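Local coordinates for protein toll (Drosophila melanogaster, PDB 4LXR) that acts as the cell-surface receptor for the cleaved cytokine Spätzle, switching on Toll signalling in dorsal-ventral patterning of the embryo and in innate immunity, at residues Leu201-His207 against Asp224-Ile230; Asn248-Phe254 against Arg272-Val278; Met445-Leu451 against Met469-Leu475; Val461-Asn467 against Glu488-Ser494. All blocks are in the same frame, centred on the assembly; numbering follows the deposited sequence.

How the contacts relate
All four contacts lie in the leucine-rich repeat solenoid of the Toll ectodomain and join successive repeats. Contact 1 (LRR 3 to LRR 4) and contact 2 (LRR 5 to LRR 6) follow each other along the chain, with centres about 10 Å apart; N252 of contact 2 bonds back to N228 of contact 1, so the two form one continuous run of stacked turns, and both are touched by the two Spätzle chains. Contacts 3 and 4 link LRR 13 to LRR 14. Their segments alternate in sequence, with centres about 11 Å apart: contact 3 takes strands 450-452 and 474-476, contact 4 helix 463-467. About 41 Å separates the centres of contacts 2 and 3.

Contact 1 of 4, residues Leu201-His207 against Asp224-Ile230; sequences LWSNQLH and DIHDNGI
W202 and H226 each turn CG into the slot between backbone N and carbonyl carbon (chi1 50° and 81°), so that both side chains run in the same direction next to each other. W202 CB thereby lies over one face of the imidazole, 3.4 Å from the H226 ring centroid, as a CH-pi contact. The five-membered ring of the indole runs almost parallel to the imidazole but is displaced along it, leaving little stacking. H226 is steadied within its own segment: its ND1 bonds to D224 OD1 at 2.6 Å on the syn side, and the same oxygen takes H226 N, closing an Asx turn. Nearby, S203 OG gives a 2.8 Å bond to the anti lone pair of D227 OD2, while S203 N reaches H226 O at 2.9 Å.

Deeper in, N228 spends its amide on the neighbouring turn. N228 ND2 lies 3.0 Å from L201 O in an almost straight bond, and also donates to I225 O. N204 ND2 meets that same L201 oxygen from the opposite face of its plane. N228 OD1 receives L206 N at 3.0 Å.

Outside, A58 of one Spätzle chain packs on S203 and H226, and Q62 N of the other bonds to D224 OD2. The chemistry implies a division of labour: asparagine amides satisfy buried main-chain groups, while the aromatic and acidic side chains build part of the ligand-binding surface.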
# COMPACT_ATOMS: atom_id res chain seq x y z
N LEU A 201 -7.29 -2.78 -35.58
CA LEU A 201 -7.16 -4.09 -36.22
C LEU A 201 -6.42 -5.05 -35.32
O LEU A 201 -5.86 -6.03 -35.81
CB LEU A 201 -6.42 -3.96 -37.55
CG LEU A 201 -7.14 -3.13 -38.62
CD1 LEU A 201 -6.21 -2.71 -39.77
CD2 LEU A 201 -8.33 -3.92 -39.16
N TRP A 202 -6.43 -4.78 -34.02
CA TRP A 202 -5.65 -5.58 -33.06
C TRP A 202 -6.22 -6.99 -32.95
O TRP A 202 -7.41 -7.22 -33.24
CB TRP A 202 -5.58 -4.90 -31.68
CG TRP A 202 -6.93 -4.48 -31.17
CD1 TRP A 202 -7.61 -3.35 -31.50
CD2 TRP A 202 -7.77 -5.20 -30.26
NE1 TRP A 202 -8.83 -3.30 -30.84
CE2 TRP A 202 -8.94 -4.43 -30.08
CE3 TRP A 202 -7.64 -6.40 -29.57
CZ2 TRP A 202 -9.99 -4.85 -29.25
CZ3 TRP A 202 -8.68 -6.81 -28.73
CH2 TRP A 202 -9.83 -6.03 -28.58
N SER A 203 -5.36 -7.93 -32.55
CA SER A 203 -5.75 -9.33 -32.33
C SER A 203 -6.39 -9.92 -33.57
O SER A 203 -7.46 -10.52 -33.51
CB SER A 203 -6.70 -9.47 -31.13
OG SER A 203 -6.03 -9.22 -29.91
N ASN A 204 -5.72 -9.71 -34.70
CA ASN A 204 -6.07 -10.38 -35.94
C ASN A 204 -4.88 -11.22 -36.36
O ASN A 204 -4.06 -11.57 -35.52
CB ASN A 204 -6.48 -9.36 -37.00
CG ASN A 204 -7.92 -8.93 -36.85
OD1 ASN A 204 -8.82 -9.72 -37.14
ND2 ASN A 204 -8.15 -7.71 -36.33
N GLN A 205 -4.76 -11.55 -37.64
CA GLN A 205 -3.59 -12.33 -38.05
C GLN A 205 -3.04 -11.74 -39.34
O GLN A 205 -2.85 -12.43 -40.34
CB GLN A 205 -3.89 -13.85 -38.12
CG GLN A 205 -5.13 -14.25 -38.95
CD GLN A 205 -5.44 -15.75 -38.90
OE1 GLN A 205 -6.23 -16.21 -38.08
NE2 GLN A 205 -4.81 -16.52 -39.78
N LEU A 206 -2.79 -10.43 -39.28
CA LEU A 206 -2.31 -9.66 -40.43
C LEU A 206 -0.79 -9.77 -40.59
O LEU A 206 -0.04 -8.87 -40.20
CB LEU A 206 -2.73 -8.19 -40.28
CG LEU A 206 -4.24 -7.91 -40.27
CD1 LEU A 206 -4.51 -6.53 -39.68
CD2 LEU A 206 -4.84 -8.04 -41.70
N HIS A 207 -0.37 -10.89 -41.16
CA HIS A 207 1.04 -11.23 -41.31
C HIS A 207 1.64 -10.79 -42.64
O HIS A 207 2.72 -11.22 -43.00
CB HIS A 207 1.20 -12.75 -41.20
CG HIS A 207 0.62 -13.32 -39.95
ND1 HIS A 207 0.34 -14.66 -39.80
CD2 HIS A 207 0.30 -12.74 -38.77
CE1 HIS A 207 -0.14 -14.88 -38.59
NE2 HIS A 207 -0.18 -13.73 -37.95
N ASP A 224 -3.97 0.66 -35.09
CA ASP A 224 -3.59 -0.21 -34.00
C ASP A 224 -3.59 -1.63 -34.49
O ASP A 224 -4.63 -2.18 -34.79
CB ASP A 224 -4.55 -0.04 -32.82
CG ASP A 224 -4.13 -0.83 -31.59
OD1 ASP A 224 -3.41 -1.85 -31.73
OD2 ASP A 224 -4.54 -0.45 -30.48
N ILE A 225 -2.40 -2.22 -34.55
CA ILE A 225 -2.23 -3.57 -35.04
C ILE A 225 -1.51 -4.43 -34.02
O ILE A 225 -0.81 -5.37 -34.38
CB ILE A 225 -1.46 -3.61 -36.41
CG1 ILE A 225 -0.15 -2.82 -36.35
CG2 ILE A 225 -2.35 -3.06 -37.52
CD1 ILE A 225 0.67 -2.88 -37.65
N HIS A 226 -1.71 -4.12 -32.74
CA HIS A 226 -1.14 -4.95 -31.69
C HIS A 226 -1.67 -6.38 -31.72
O HIS A 226 -2.78 -6.62 -32.20
CB HIS A 226 -1.22 -4.29 -30.29
CG HIS A 226 -2.55 -4.40 -29.59
ND1 HIS A 226 -3.49 -3.39 -29.59
CD2 HIS A 226 -3.04 -5.36 -28.76
CE1 HIS A 226 -4.53 -3.74 -28.85
NE2 HIS A 226 -4.28 -4.93 -28.33
N ASP A 227 -0.83 -7.33 -31.28
CA ASP A 227 -1.17 -8.75 -31.23
C ASP A 227 -1.68 -9.31 -32.58
O ASP A 227 -2.79 -9.83 -32.67
CB ASP A 227 -2.19 -9.03 -30.12
CG ASP A 227 -2.56 -10.50 -30.02
OD1 ASP A 227 -1.66 -11.35 -30.21
OD2 ASP A 227 -3.75 -10.80 -29.79
N ASN A 228 -0.85 -9.19 -33.62
CA ASN A 228 -1.18 -9.75 -34.91
C ASN A 228 -0.18 -10.79 -35.35
O ASN A 228 -0.12 -11.12 -36.52
CB ASN A 228 -1.25 -8.65 -35.98
CG ASN A 228 -2.66 -8.15 -36.19
OD1 ASN A 228 -3.42 -8.73 -36.94
ND2 ASN A 228 -3.02 -7.07 -35.49
N GLY A 229 0.63 -11.28 -34.41
CA GLY A 229 1.66 -12.27 -34.71
C GLY A 229 2.63 -11.79 -35.78
O GLY A 229 3.18 -12.59 -36.52
N ILE A 230 2.84 -10.47 -35.87
CA ILE A 230 3.72 -9.89 -36.90
C ILE A 230 5.20 -10.09 -36.56
O ILE A 230 5.65 -9.74 -35.46
CB ILE A 230 3.44 -8.38 -37.10
CG1 ILE A 230 1.99 -8.15 -37.55
CG2 ILE A 230 4.40 -7.77 -38.13
CD1 ILE A 230 1.67 -6.67 -37.80

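Contact 2 of 4, residues Asn248-Phe254 against Arg272-Val278; sequences NLSANLF and RLMNNRV
Main-chain bonds form the frame between N248-F254 and R272-V278. N248 and R272 pair as a parallel bridge; beyond it L249 N donates to R272 O, A251 N to M274 O at 2.8 Å, and R277 N to N252 O.

Across the contact, side chains bond to the backbone through S250 and N276. S250 OG accepts M274 N at 2.9 Å and passes its own hydrogen to N248 OD1, 2.7 Å away and on a lone pair in the carbonyl plane. N276, with CG anti to the backbone N (chi1 -164°), puts its amide against F254: OD1 takes F254 N at 3.1 Å, and ND2 gives a 2.8 Å bond to F254 O. The edge of the F254 ring also faces OD1, the ring and amide planes being 14° apart. N252 and N276 occupy the asparagine position of the LxLxxN repeat motif, and N252 looks back to N228 N, continuing the asparagine ladder. With a leucine in place of N276, F254 N and O would probably both lose these partners.

Water joins in: one molecule donates to L249 O and N276 OD1 and accepts from N252 N.

Apolar contacts are lighter. L249 CD1 meets L273 CD1 at 4.2 Å, and L253 CD2 lies 3.6 Å from R277 CB. The R277 guanidinium passes A251 CB; R277 NH1 bonds to F60 O, and N275 ND2 to N59 OD1, of one Spätzle chain.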
# COMPACT_ATOMS: atom_id res chain seq x y z
N ASN A 248 0.15 1.68 -32.84
CA ASN A 248 0.37 0.63 -31.86
C ASN A 248 0.85 -0.67 -32.49
O ASN A 248 0.11 -1.32 -33.22
CB ASN A 248 -0.87 0.40 -30.98
CG ASN A 248 -0.56 -0.47 -29.75
OD1 ASN A 248 0.56 -0.92 -29.57
ND2 ASN A 248 -1.56 -0.68 -28.90
N LEU A 249 2.09 -1.05 -32.17
CA LEU A 249 2.72 -2.24 -32.70
C LEU A 249 2.94 -3.31 -31.63
O LEU A 249 3.71 -4.25 -31.85
CB LEU A 249 4.09 -1.89 -33.27
CG LEU A 249 4.16 -0.81 -34.36
CD1 LEU A 249 5.61 -0.58 -34.81
CD2 LEU A 249 3.29 -1.20 -35.55
N SER A 250 2.27 -3.16 -30.48
CA SER A 250 2.54 -4.00 -29.31
C SER A 250 2.20 -5.48 -29.52
O SER A 250 1.52 -5.86 -30.47
CB SER A 250 1.79 -3.48 -28.07
OG SER A 250 2.15 -2.15 -27.74
N ALA A 251 2.70 -6.31 -28.61
CA ALA A 251 2.34 -7.71 -28.53
C ALA A 251 2.52 -8.45 -29.85
O ALA A 251 1.72 -9.30 -30.21
CB ALA A 251 0.91 -7.87 -27.99
N ASN A 252 3.57 -8.09 -30.58
CA ASN A 252 3.90 -8.80 -31.80
C ASN A 252 5.20 -9.60 -31.63
O ASN A 252 5.64 -9.85 -30.50
CB ASN A 252 3.95 -7.83 -33.00
CG ASN A 252 2.56 -7.46 -33.50
OD1 ASN A 252 1.79 -8.34 -33.91
ND2 ASN A 252 2.21 -6.18 -33.43
N LEU A 253 5.80 -10.02 -32.74
CA LEU A 253 6.90 -10.97 -32.69
C LEU A 253 8.17 -10.44 -33.36
O LEU A 253 8.89 -11.21 -34.01
CB LEU A 253 6.47 -12.28 -33.35
CG LEU A 253 5.24 -12.98 -32.76
CD1 LEU A 253 4.74 -14.09 -33.67
CD2 LEU A 253 5.56 -13.53 -31.39
N PHE A 254 8.46 -9.15 -33.22
CA PHE A 254 9.61 -8.56 -33.93
C PHE A 254 10.94 -9.01 -33.34
O PHE A 254 11.11 -9.01 -32.12
CB PHE A 254 9.56 -7.04 -33.90
CG PHE A 254 8.33 -6.45 -34.53
CD1 PHE A 254 8.20 -6.40 -35.92
CD2 PHE A 254 7.31 -5.96 -33.74
CE1 PHE A 254 7.07 -5.86 -36.52
CE2 PHE A 254 6.17 -5.41 -34.33
CZ PHE A 254 6.05 -5.36 -35.71
N ARG A 272 3.55 3.07 -29.53
CA ARG A 272 3.61 2.00 -28.54
C ARG A 272 4.17 0.73 -29.14
O ARG A 272 3.62 0.19 -30.12
CB ARG A 272 2.21 1.71 -27.99
CG ARG A 272 1.63 2.79 -27.11
CD ARG A 272 0.13 2.57 -26.92
NE ARG A 272 -0.50 3.68 -26.22
CZ ARG A 272 -1.71 3.62 -25.67
NH1 ARG A 272 -2.41 2.50 -25.75
NH2 ARG A 272 -2.22 4.69 -25.06
N LEU A 273 5.28 0.25 -28.58
CA LEU A 273 5.76 -1.08 -28.88
C LEU A 273 6.01 -1.78 -27.54
O LEU A 273 7.14 -1.87 -27.07
CB LEU A 273 7.03 -1.07 -29.75
CG LEU A 273 7.30 -2.41 -30.47
CD1 LEU A 273 8.02 -2.23 -31.79
CD2 LEU A 273 8.05 -3.41 -29.61
N MET A 274 4.93 -2.29 -26.95
CA MET A 274 4.95 -2.88 -25.62
C MET A 274 4.78 -4.39 -25.70
O MET A 274 4.08 -4.88 -26.58
CB MET A 274 3.83 -2.27 -24.78
CG MET A 274 3.88 -0.73 -24.72
SD MET A 274 2.32 -0.01 -24.23
CE MET A 274 2.19 -0.65 -22.55
N ASN A 275 5.40 -5.12 -24.78
CA ASN A 275 5.17 -6.56 -24.67
C ASN A 275 5.37 -7.32 -25.97
O ASN A 275 4.57 -8.18 -26.36
CB ASN A 275 3.78 -6.84 -24.11
CG ASN A 275 3.62 -6.29 -22.72
OD1 ASN A 275 4.40 -6.62 -21.82
ND2 ASN A 275 2.62 -5.42 -22.53
N ASN A 276 6.45 -6.99 -26.66
CA ASN A 276 6.87 -7.81 -27.76
C ASN A 276 7.08 -9.23 -27.19
O ASN A 276 7.58 -9.39 -26.08
CB ASN A 276 8.15 -7.22 -28.34
CG ASN A 276 8.47 -7.75 -29.72
OD1 ASN A 276 7.79 -7.43 -30.70
ND2 ASN A 276 9.52 -8.55 -29.82
N ARG A 277 6.68 -10.25 -27.95
CA ARG A 277 6.59 -11.60 -27.41
C ARG A 277 7.87 -12.39 -27.59
O ARG A 277 7.97 -13.53 -27.15
CB ARG A 277 5.40 -12.35 -28.02
CG ARG A 277 4.04 -11.66 -27.82
CD ARG A 277 3.69 -11.44 -26.34
NE ARG A 277 2.33 -10.92 -26.17
CZ ARG A 277 1.82 -10.45 -25.04
NH1 ARG A 277 2.54 -10.42 -23.93
NH2 ARG A 277 0.56 -10.00 -25.03
N VAL A 278 8.85 -11.78 -28.25
CA VAL A 278 10.20 -12.35 -28.33
C VAL A 278 11.21 -11.26 -27.98
O VAL A 278 10.85 -10.09 -27.90
CB VAL A 278 10.53 -12.97 -29.74
CG1 VAL A 278 9.71 -14.22 -29.99
CG2 VAL A 278 10.34 -11.94 -30.86
O HOH W 1 -1.92 -0.52 -25.98
O HOH W 2 5.37 -6.15 -30.17

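Contact 3 of 4, residues Met445-Leu451 against Met469-Leu475; sequences MHGLLTL and MLQLREL
L472 reaches from LRR 14 to the carbonyls of L448 and L449 in LRR 13, and its side chain lies against the backbone there. With CG anti to the backbone N (chi1 -157°), it starts at L472 CB, which lies 4.0 Å from L448 O. CG comes next, near L449 O. At the tip L472 CD1 meets both carbonyls, 3.5 Å from L448 O and slightly further from L449 O, and also brushes the aliphatic side: L451 CB is 4.2 Å from L472 CD1, and L448 CB a little beyond.

M469 runs out fully extended beyond CG and lies alongside L448, its CE 4.1 Å from L448 CD2. L451 and L475 also pack together, L475 CD1 touching L451 CD2 at 3.9 Å; W465 of helix 463-467 packs on L451 as well. At the outer margin L449 CD2 rests 3.9 Å from Q471 CB.

The backbone locks this register. L449 O accepts two donors, R473 N on a lone pair at 2.8 Å and E474 N, which approaches nearly head-on. L451 N then bonds almost straight to E474 O. T450 pairs with E474 and L451 with L475 in parallel; the side chains of T450 and E474 share one face, those of the two leucines the other.

Each segment enters its strand through a type I turn, M445-L448 and M469-L472. Short parallel strands whose leucines turn inward, one above the next, are the hallmark of the leucine-rich repeat solenoid.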
# COMPACT_ATOMS: atom_id res chain seq x y z
N MET A 445 18.04 20.02 0.50
CA MET A 445 16.65 20.00 0.08
C MET A 445 15.72 20.31 1.24
O MET A 445 14.99 19.44 1.73
CB MET A 445 16.32 18.67 -0.61
CG MET A 445 17.18 18.46 -1.84
SD MET A 445 16.82 16.96 -2.77
CE MET A 445 17.52 15.71 -1.70
N HIS A 446 15.76 21.57 1.67
CA HIS A 446 14.93 22.07 2.76
C HIS A 446 13.45 21.90 2.46
O HIS A 446 12.65 21.73 3.38
CB HIS A 446 15.27 23.54 3.09
CG HIS A 446 15.21 24.46 1.89
ND1 HIS A 446 16.33 25.04 1.35
CD2 HIS A 446 14.16 24.88 1.14
CE1 HIS A 446 15.98 25.78 0.31
NE2 HIS A 446 14.67 25.70 0.16
N GLY A 447 13.09 21.89 1.18
CA GLY A 447 11.70 21.74 0.80
C GLY A 447 11.19 20.30 0.71
O GLY A 447 10.01 20.09 0.40
N LEU A 448 12.06 19.32 0.98
CA LEU A 448 11.70 17.90 0.81
C LEU A 448 10.48 17.46 1.63
O LEU A 448 10.34 17.82 2.80
CB LEU A 448 12.90 17.00 1.13
CG LEU A 448 12.87 15.57 0.57
CD1 LEU A 448 12.95 15.56 -0.95
CD2 LEU A 448 14.00 14.72 1.16
N LEU A 449 9.62 16.65 1.01
CA LEU A 449 8.38 16.19 1.63
C LEU A 449 8.44 14.71 2.03
O LEU A 449 8.01 14.32 3.11
CB LEU A 449 7.18 16.43 0.69
CG LEU A 449 6.91 17.90 0.32
CD1 LEU A 449 5.71 18.07 -0.60
CD2 LEU A 449 6.75 18.77 1.58
N THR A 450 8.96 13.88 1.13
CA THR A 450 9.09 12.46 1.40
C THR A 450 10.56 12.07 1.31
O THR A 450 11.22 12.29 0.29
CB THR A 450 8.34 11.62 0.37
OG1 THR A 450 6.96 11.98 0.34
CG2 THR A 450 8.48 10.13 0.70
N LEU A 451 11.06 11.48 2.39
CA LEU A 451 12.37 10.86 2.38
C LEU A 451 12.19 9.42 2.81
O LEU A 451 12.02 9.12 4.00
CB LEU A 451 13.34 11.59 3.31
CG LEU A 451 14.76 11.03 3.36
CD1 LEU A 451 15.33 10.79 1.96
CD2 LEU A 451 15.68 11.95 4.19
N MET A 469 14.81 20.29 7.21
CA MET A 469 13.62 19.91 6.45
C MET A 469 12.37 20.24 7.23
O MET A 469 11.79 19.38 7.90
CB MET A 469 13.66 18.43 6.10
CG MET A 469 14.88 18.06 5.31
SD MET A 469 14.97 16.31 4.94
CE MET A 469 16.50 16.25 3.99
N LEU A 470 11.95 21.50 7.13
CA LEU A 470 10.86 22.00 7.96
C LEU A 470 9.50 21.64 7.38
O LEU A 470 8.47 21.85 8.02
CB LEU A 470 10.99 23.51 8.13
CG LEU A 470 11.68 23.99 9.42
CD1 LEU A 470 12.76 23.03 9.88
CD2 LEU A 470 12.25 25.39 9.21
N GLN A 471 9.50 21.07 6.17
CA GLN A 471 8.26 20.69 5.50
C GLN A 471 8.10 19.17 5.40
O GLN A 471 7.11 18.69 4.85
CB GLN A 471 8.19 21.33 4.11
CG GLN A 471 8.21 22.86 4.11
CD GLN A 471 6.90 23.47 4.57
OE1 GLN A 471 5.84 23.13 4.05
NE2 GLN A 471 6.97 24.35 5.56
N LEU A 472 9.05 18.42 5.95
CA LEU A 472 9.06 16.96 5.82
C LEU A 472 7.76 16.33 6.33
O LEU A 472 7.33 16.60 7.45
CB LEU A 472 10.27 16.35 6.54
CG LEU A 472 10.73 14.97 6.08
CD1 LEU A 472 11.18 15.00 4.62
CD2 LEU A 472 11.85 14.45 6.97
N ARG A 473 7.15 15.49 5.50
CA ARG A 473 5.87 14.87 5.83
C ARG A 473 6.04 13.41 6.19
O ARG A 473 5.36 12.89 7.08
CB ARG A 473 4.91 14.99 4.65
CG ARG A 473 3.67 14.10 4.73
CD ARG A 473 2.72 14.52 5.85
NE ARG A 473 2.18 15.86 5.65
CZ ARG A 473 1.09 16.12 4.93
NH1 ARG A 473 0.43 15.14 4.34
NH2 ARG A 473 0.67 17.37 4.80
N GLU A 474 6.96 12.75 5.50
CA GLU A 474 7.18 11.32 5.67
C GLU A 474 8.67 11.01 5.69
O GLU A 474 9.42 11.42 4.80
CB GLU A 474 6.48 10.55 4.55
CG GLU A 474 6.88 9.10 4.42
CD GLU A 474 5.97 8.16 5.19
OE1 GLU A 474 4.86 8.61 5.57
OE2 GLU A 474 6.35 6.99 5.42
N LEU A 475 9.12 10.33 6.74
CA LEU A 475 10.51 9.92 6.87
C LEU A 475 10.59 8.45 7.25
O LEU A 475 10.48 8.09 8.42
CB LEU A 475 11.21 10.79 7.93
CG LEU A 475 12.64 10.41 8.29
CD1 LEU A 475 13.56 10.46 7.08
CD2 LEU A 475 13.18 11.29 9.41

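Contact 4 of 4, residues Val461-Asn467 against Glu488-Ser494; sequences VYNDWKN and EDLAFLS
On the side of LRR 13 away from its strand, helix 463-467 packs against the corresponding stretch of LRR 14, with K466 and F492 meeting at the centre. Such helical or irregular segments form the convex side of a leucine-rich repeat solenoid.

The K466 side chain runs nearly perpendicular to the F492 side chain. K466 CG stands over one face of the phenyl ring, 4.1 Å from the F492 ring centroid, as a CH-pi contact, and K466 CB comes 3.5 Å from A491 O. K466 CD already lies against E488 O, and the bend at chi3 (-61°) folds the end of the chain so that K466 NZ bonds to E488 O at 3.1 Å from above the carbonyl plane. Elsewhere at the ring, V461 CG1 touches F492 CZ at 3.7 Å, and W465 O lies in the ring plane at the edge, near CD1.

The backbone joins in, L493 N donating to K466 O at 2.8 Å. L493 CD2 nestles against the amide oxygen of N467, whose ND2 is bonded back to N463 OD1.

A water accepts from K466 NZ at 2.9 Å and donates to V461 O and D489 OD1, tying both segments together. If K466 were an alanine, E488 O and this water would probably each lose a donor, and the face of F492 would lose its aliphatic cover.

The lysine thus works in two ways, methylenes as apolar cover and ammonium as donor; D489, whose OD2 bonds to G486 N, probably adds a longer-range charge attraction, its OD1 5.1 Å from K466 NZ.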
# COMPACT_ATOMS: atom_id res chain seq x y z
N VAL A 461 20.02 9.35 13.12
CA VAL A 461 19.09 10.39 12.68
C VAL A 461 19.86 11.70 12.44
O VAL A 461 20.20 12.39 13.39
CB VAL A 461 17.99 10.63 13.73
CG1 VAL A 461 17.06 11.71 13.26
CG2 VAL A 461 17.23 9.34 14.01
N TYR A 462 20.12 12.02 11.18
CA TYR A 462 20.94 13.18 10.81
C TYR A 462 20.35 14.54 11.17
O TYR A 462 19.14 14.68 11.34
CB TYR A 462 21.32 13.13 9.32
CG TYR A 462 22.41 12.13 9.04
CD1 TYR A 462 22.15 10.76 9.08
CD2 TYR A 462 23.71 12.55 8.78
CE1 TYR A 462 23.16 9.83 8.85
CE2 TYR A 462 24.73 11.63 8.53
CZ TYR A 462 24.45 10.27 8.58
OH TYR A 462 25.45 9.36 8.34
N ASN A 463 21.21 15.55 11.25
CA ASN A 463 20.82 16.89 11.68
C ASN A 463 19.82 17.59 10.75
O ASN A 463 18.84 18.18 11.22
CB ASN A 463 22.05 17.78 11.85
CG ASN A 463 21.69 19.23 12.15
OD1 ASN A 463 21.39 19.58 13.29
ND2 ASN A 463 21.72 20.07 11.13
N ASP A 464 20.07 17.52 9.45
CA ASP A 464 19.20 18.21 8.50
C ASP A 464 17.78 17.66 8.51
O ASP A 464 16.84 18.40 8.25
CB ASP A 464 19.79 18.18 7.08
CG ASP A 464 20.23 16.79 6.66
OD1 ASP A 464 20.96 16.13 7.43
OD2 ASP A 464 19.84 16.36 5.55
N TRP A 465 17.63 16.37 8.82
CA TRP A 465 16.30 15.75 8.81
C TRP A 465 15.45 16.36 9.93
O TRP A 465 14.22 16.44 9.82
CB TRP A 465 16.37 14.23 8.97
CG TRP A 465 17.20 13.52 7.93
CD1 TRP A 465 17.64 14.02 6.74
CD2 TRP A 465 17.69 12.17 7.99
NE1 TRP A 465 18.38 13.08 6.07
CE2 TRP A 465 18.43 11.94 6.82
CE3 TRP A 465 17.59 11.15 8.94
CZ2 TRP A 465 19.06 10.72 6.56
CZ3 TRP A 465 18.23 9.94 8.69
CH2 TRP A 465 18.94 9.73 7.50
N LYS A 466 16.11 16.78 11.00
CA LYS A 466 15.40 17.34 12.14
C LYS A 466 15.22 18.85 12.02
O LYS A 466 14.20 19.40 12.42
CB LYS A 466 16.15 17.04 13.45
CG LYS A 466 16.19 15.58 13.87
CD LYS A 466 16.96 15.43 15.18
CE LYS A 466 18.40 15.92 15.02
NZ LYS A 466 19.28 15.60 16.16
N ASN A 467 16.24 19.52 11.48
CA ASN A 467 16.33 20.97 11.63
C ASN A 467 16.29 21.76 10.33
O ASN A 467 16.05 22.97 10.35
CB ASN A 467 17.57 21.34 12.43
CG ASN A 467 17.56 20.75 13.82
OD1 ASN A 467 16.56 20.82 14.53
ND2 ASN A 467 18.68 20.14 14.22
N GLU A 488 17.13 13.76 21.81
CA GLU A 488 17.64 14.55 20.69
C GLU A 488 17.36 13.89 19.34
O GLU A 488 17.28 14.57 18.31
CB GLU A 488 19.14 14.79 20.82
CG GLU A 488 19.54 15.55 22.06
CD GLU A 488 20.20 14.66 23.11
OE1 GLU A 488 19.95 13.43 23.10
OE2 GLU A 488 20.97 15.19 23.94
N ASP A 489 17.22 12.56 19.33
CA ASP A 489 16.96 11.83 18.09
C ASP A 489 15.51 11.99 17.63
O ASP A 489 15.19 11.70 16.48
CB ASP A 489 17.30 10.34 18.25
CG ASP A 489 18.77 10.10 18.53
OD1 ASP A 489 19.63 10.83 17.98
OD2 ASP A 489 19.07 9.16 19.30
N LEU A 490 14.64 12.43 18.54
CA LEU A 490 13.23 12.62 18.23
C LEU A 490 12.85 14.08 18.06
O LEU A 490 11.68 14.40 17.87
CB LEU A 490 12.33 12.01 19.32
CG LEU A 490 12.54 10.58 19.81
CD1 LEU A 490 11.70 10.34 21.06
CD2 LEU A 490 12.23 9.53 18.75
N ALA A 491 13.83 14.98 18.11
CA ALA A 491 13.52 16.41 18.06
C ALA A 491 13.39 16.97 16.64
O ALA A 491 14.15 17.86 16.25
CB ALA A 491 14.54 17.21 18.87
N PHE A 492 12.41 16.47 15.88
CA PHE A 492 12.16 16.94 14.51
C PHE A 492 11.35 18.24 14.55
O PHE A 492 10.35 18.32 15.26
CB PHE A 492 11.40 15.89 13.70
CG PHE A 492 12.11 14.57 13.55
CD1 PHE A 492 12.97 14.34 12.48
CD2 PHE A 492 11.91 13.55 14.47
CE1 PHE A 492 13.62 13.13 12.34
CE2 PHE A 492 12.57 12.33 14.33
CZ PHE A 492 13.42 12.12 13.26
N LEU A 493 11.76 19.24 13.78
CA LEU A 493 11.15 20.57 13.85
C LEU A 493 10.08 20.82 12.78
O LEU A 493 9.48 21.90 12.74
CB LEU A 493 12.23 21.66 13.75
CG LEU A 493 12.85 22.20 15.05
CD1 LEU A 493 13.12 21.10 16.06
CD2 LEU A 493 14.12 22.97 14.71
N SER A 494 9.82 19.84 11.93
CA SER A 494 8.84 20.01 10.86
C SER A 494 7.40 20.25 11.36
O SER A 494 6.92 19.57 12.27
CB SER A 494 8.87 18.84 9.88
OG SER A 494 7.80 18.94 8.97
O HOH W 3 19.72 12.72 16.00